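Local coordinates for protein bifunctional autolysin (Staphylococcus aureus subsp. aureus Mu50, PDB 6FXO) that is a glycoside hydrolase family 73 autolysin that probably cleaves the sugar backbone of peptidoglycan as an endo-beta-N-acetylglucosaminidase, at residues 199-202 with 203-206. Sequence-based numbering, arbitrary orientation.
Sequences RWNP and AHPG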
ATOM      1  N   ARG A 199      -2.806  -9.356  -3.345  1.00 30.04           N
ATOM      2  CA  ARG A 199      -2.363 -10.618  -2.838  1.00 35.11           C
ATOM      3  C   ARG A 199      -2.919 -11.841  -3.536  1.00 41.87           C
ATOM      4  O   ARG A 199      -2.118 -12.674  -3.956  1.00 38.82           O
ATOM      5  CB  ARG A 199      -2.628 -10.779  -1.306  1.00 34.45           C
ATOM      6  CG  ARG A 199      -2.166 -12.174  -0.695  1.00 28.90           C
ATOM      7  CD  ARG A 199      -0.628 -12.440  -0.894  1.00 23.99           C
ATOM      8  NE  ARG A 199      -0.222 -13.758  -0.436  1.00 33.44           N
ATOM      9  CZ  ARG A 199      -0.548 -14.906  -0.998  1.00 61.42           C
ATOM     10  NH1 ARG A 199      -1.311 -14.920  -2.099  1.00 55.43           N
ATOM     11  NH2 ARG A 199      -0.139 -16.044  -0.463  1.00 71.59           N
ATOM     12  N   TRP A 200      -4.276 -11.945  -3.601  1.00 44.16           N
ATOM     13  CA  TRP A 200      -5.024 -13.024  -4.218  1.00 53.71           C
ATOM     14  C   TRP A 200      -5.496 -12.823  -5.671  1.00 52.78           C
ATOM     15  O   TRP A 200      -5.844 -13.802  -6.333  1.00 45.04           O
ATOM     16  CB  TRP A 200      -6.189 -13.309  -3.274  1.00 51.10           C
ATOM     17  CG  TRP A 200      -5.737 -13.277  -1.839  1.00 55.93           C
ATOM     18  CD1 TRP A 200      -5.917 -12.272  -0.942  1.00 53.48           C
ATOM     19  CD2 TRP A 200      -4.963 -14.277  -1.172  1.00 52.94           C
ATOM     20  NE1 TRP A 200      -5.296 -12.589   0.251  1.00 41.02           N
ATOM     21  CE2 TRP A 200      -4.712 -13.813   0.137  1.00 49.07           C
ATOM     22  CE3 TRP A 200      -4.460 -15.521  -1.553  1.00 40.92           C
ATOM     23  CZ2 TRP A 200      -3.976 -14.549   1.066  1.00 42.18           C
ATOM     24  CZ3 TRP A 200      -3.731 -16.252  -0.630  1.00 55.80           C
ATOM     25  CH2 TRP A 200      -3.498 -15.765   0.661  1.00 55.46           C
ATOM     26  N   ASN A 201      -5.508 -11.563  -6.159  1.00 55.20           N
ATOM     27  CA  ASN A 201      -5.938 -11.268  -7.513  1.00 51.18           C
ATOM     28  C   ASN A 201      -7.251 -11.962  -7.872  1.00 49.73           C
ATOM     29  O   ASN A 201      -7.199 -12.809  -8.741  1.00 50.22           O
ATOM     30  CB  ASN A 201      -4.885 -11.729  -8.511  1.00 47.87           C
ATOM     31  CG  ASN A 201      -4.997 -11.066  -9.855  1.00 60.45           C
ATOM     32  OD1 ASN A 201      -6.054 -11.104 -10.493  1.00 68.77           O
ATOM     33  ND2 ASN A 201      -3.933 -10.518 -10.399  1.00 57.74           N
ATOM     34  N   PRO A 202      -8.419 -11.634  -7.281  1.00 47.54           N
ATOM     35  CA  PRO A 202      -9.595 -12.378  -7.733  1.00 50.61           C
ATOM     36  C   PRO A 202      -9.895 -12.334  -9.293  1.00 60.43           C
ATOM     37  O   PRO A 202     -10.449 -13.338  -9.731  1.00 65.11           O
ATOM     38  CB  PRO A 202     -10.720 -11.821  -6.850  1.00 49.14           C
ATOM     39  CG  PRO A 202      -9.984 -11.339  -5.562  1.00 37.94           C
ATOM     40  CD  PRO A 202      -8.663 -10.845  -6.049  1.00 39.35           C
ATOM     41  N   ALA A 203      -9.618 -11.273 -10.134  1.00 63.24           N
ATOM     42  CA  ALA A 203      -9.969 -11.412 -11.550  1.00 71.62           C
ATOM     43  C   ALA A 203      -9.165 -12.550 -12.224  1.00 73.70           C
ATOM     44  O   ALA A 203      -9.701 -13.252 -13.082  1.00 77.58           O
ATOM     45  CB  ALA A 203      -9.734 -10.099 -12.284  1.00 73.13           C
ATOM     46  N   HIS A 204      -7.876 -12.713 -11.839  1.00 67.30           N
ATOM     47  CA  HIS A 204      -7.009 -13.744 -12.378  1.00 68.40           C
ATOM     48  C   HIS A 204      -6.275 -14.428 -11.221  1.00 52.86           C
ATOM     49  O   HIS A 204      -5.090 -14.131 -11.001  1.00 42.02           O
ATOM     50  CB  HIS A 204      -6.050 -13.203 -13.453  1.00 79.51           C
ATOM     51  CG  HIS A 204      -6.718 -12.257 -14.397  1.00 96.76           C
ATOM     52  ND1 HIS A 204      -7.469 -12.695 -15.467  1.00108.12           N
ATOM     53  CD2 HIS A 204      -6.874 -10.917 -14.332  1.00 99.92           C
ATOM     54  CE1 HIS A 204      -8.069 -11.648 -16.023  1.00107.03           C
ATOM     55  NE2 HIS A 204      -7.726 -10.565 -15.350  1.00 98.72           N
ATOM     56  N   PRO A 205      -6.929 -15.331 -10.476  1.00 42.11           N
ATOM     57  CA  PRO A 205      -6.194 -15.966  -9.370  1.00 38.30           C
ATOM     58  C   PRO A 205      -4.920 -16.674  -9.784  1.00 46.02           C
ATOM     59  O   PRO A 205      -4.840 -17.328 -10.820  1.00 59.79           O
ATOM     60  CB  PRO A 205      -7.157 -17.030  -8.852  1.00 31.27           C
ATOM     61  CG  PRO A 205      -8.530 -16.455  -9.113  1.00 31.79           C
ATOM     62  CD  PRO A 205      -8.381 -15.703 -10.458  1.00 37.88           C
ATOM     63  N   GLY A 206      -3.918 -16.519  -8.933  1.00 46.74           N
ATOM     64  CA  GLY A 206      -2.629 -17.120  -9.155  1.00 54.09           C
ATOM     65  C   GLY A 206      -1.832 -16.247 -10.099  1.00 54.71           C
ATOM     66  O   GLY A 206      -0.695 -16.579 -10.407  1.00 61.18           O
TER
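Ala203 and Pro202 are the two central residues of a beta turn from Asn201 to His204. Both have the helical phi/psi of a type III turn. The turn directly follows helix 195-200 in the family 73 domain. Asn201 is the first residue to leave helical geometry and has positive phi. The CB of Ala203 lies 4.2 Å from Asn201 OD1.

His204 closes the turn. Its backbone N-H is shared between two oxygens of Asn201. The bond to the main-chain O is weak, 3.2 Å from His204 N to Asn201 O. The bond to the side chain is better, 2.8 Å from His204 N to Asn201 OD1, with an angle of 149° at the hydrogen. This donor is tilted from the carbonyl plane of the amide rather than lying in it. The CG of Asn201 lies trans to its own N (chi1 -160°), and the turn of the amide then sets OD1 near His204 N. The same OD1 lies 3.6 Å from His204 CB. The imidazole meets it only obliquely.

Pro205 has no N-H to give, although its N comes within 3.1 Å of Asn201 O. Its ring carbons pack against carbonyl oxygens. Pro205 CD lies 3.2 Å from Pro202 O. On the main chain, Pro205 CA makes a CA-H...O contact with Asn201 O, which thus meets both His204 and Pro205.

Gly206 takes positive phi as the chain continues through the loop that leads to helix 216-231. The end of helix 195-200 is also tied to other parts of the chain: Arg199 NE bonds to Asp213 O, and Trp200 packs on Val45 and Met49 of helix 42-49. Trp200 O accepts a weak bond from Gln209 NE2 and sits 3.7 Å from Pro205 CA.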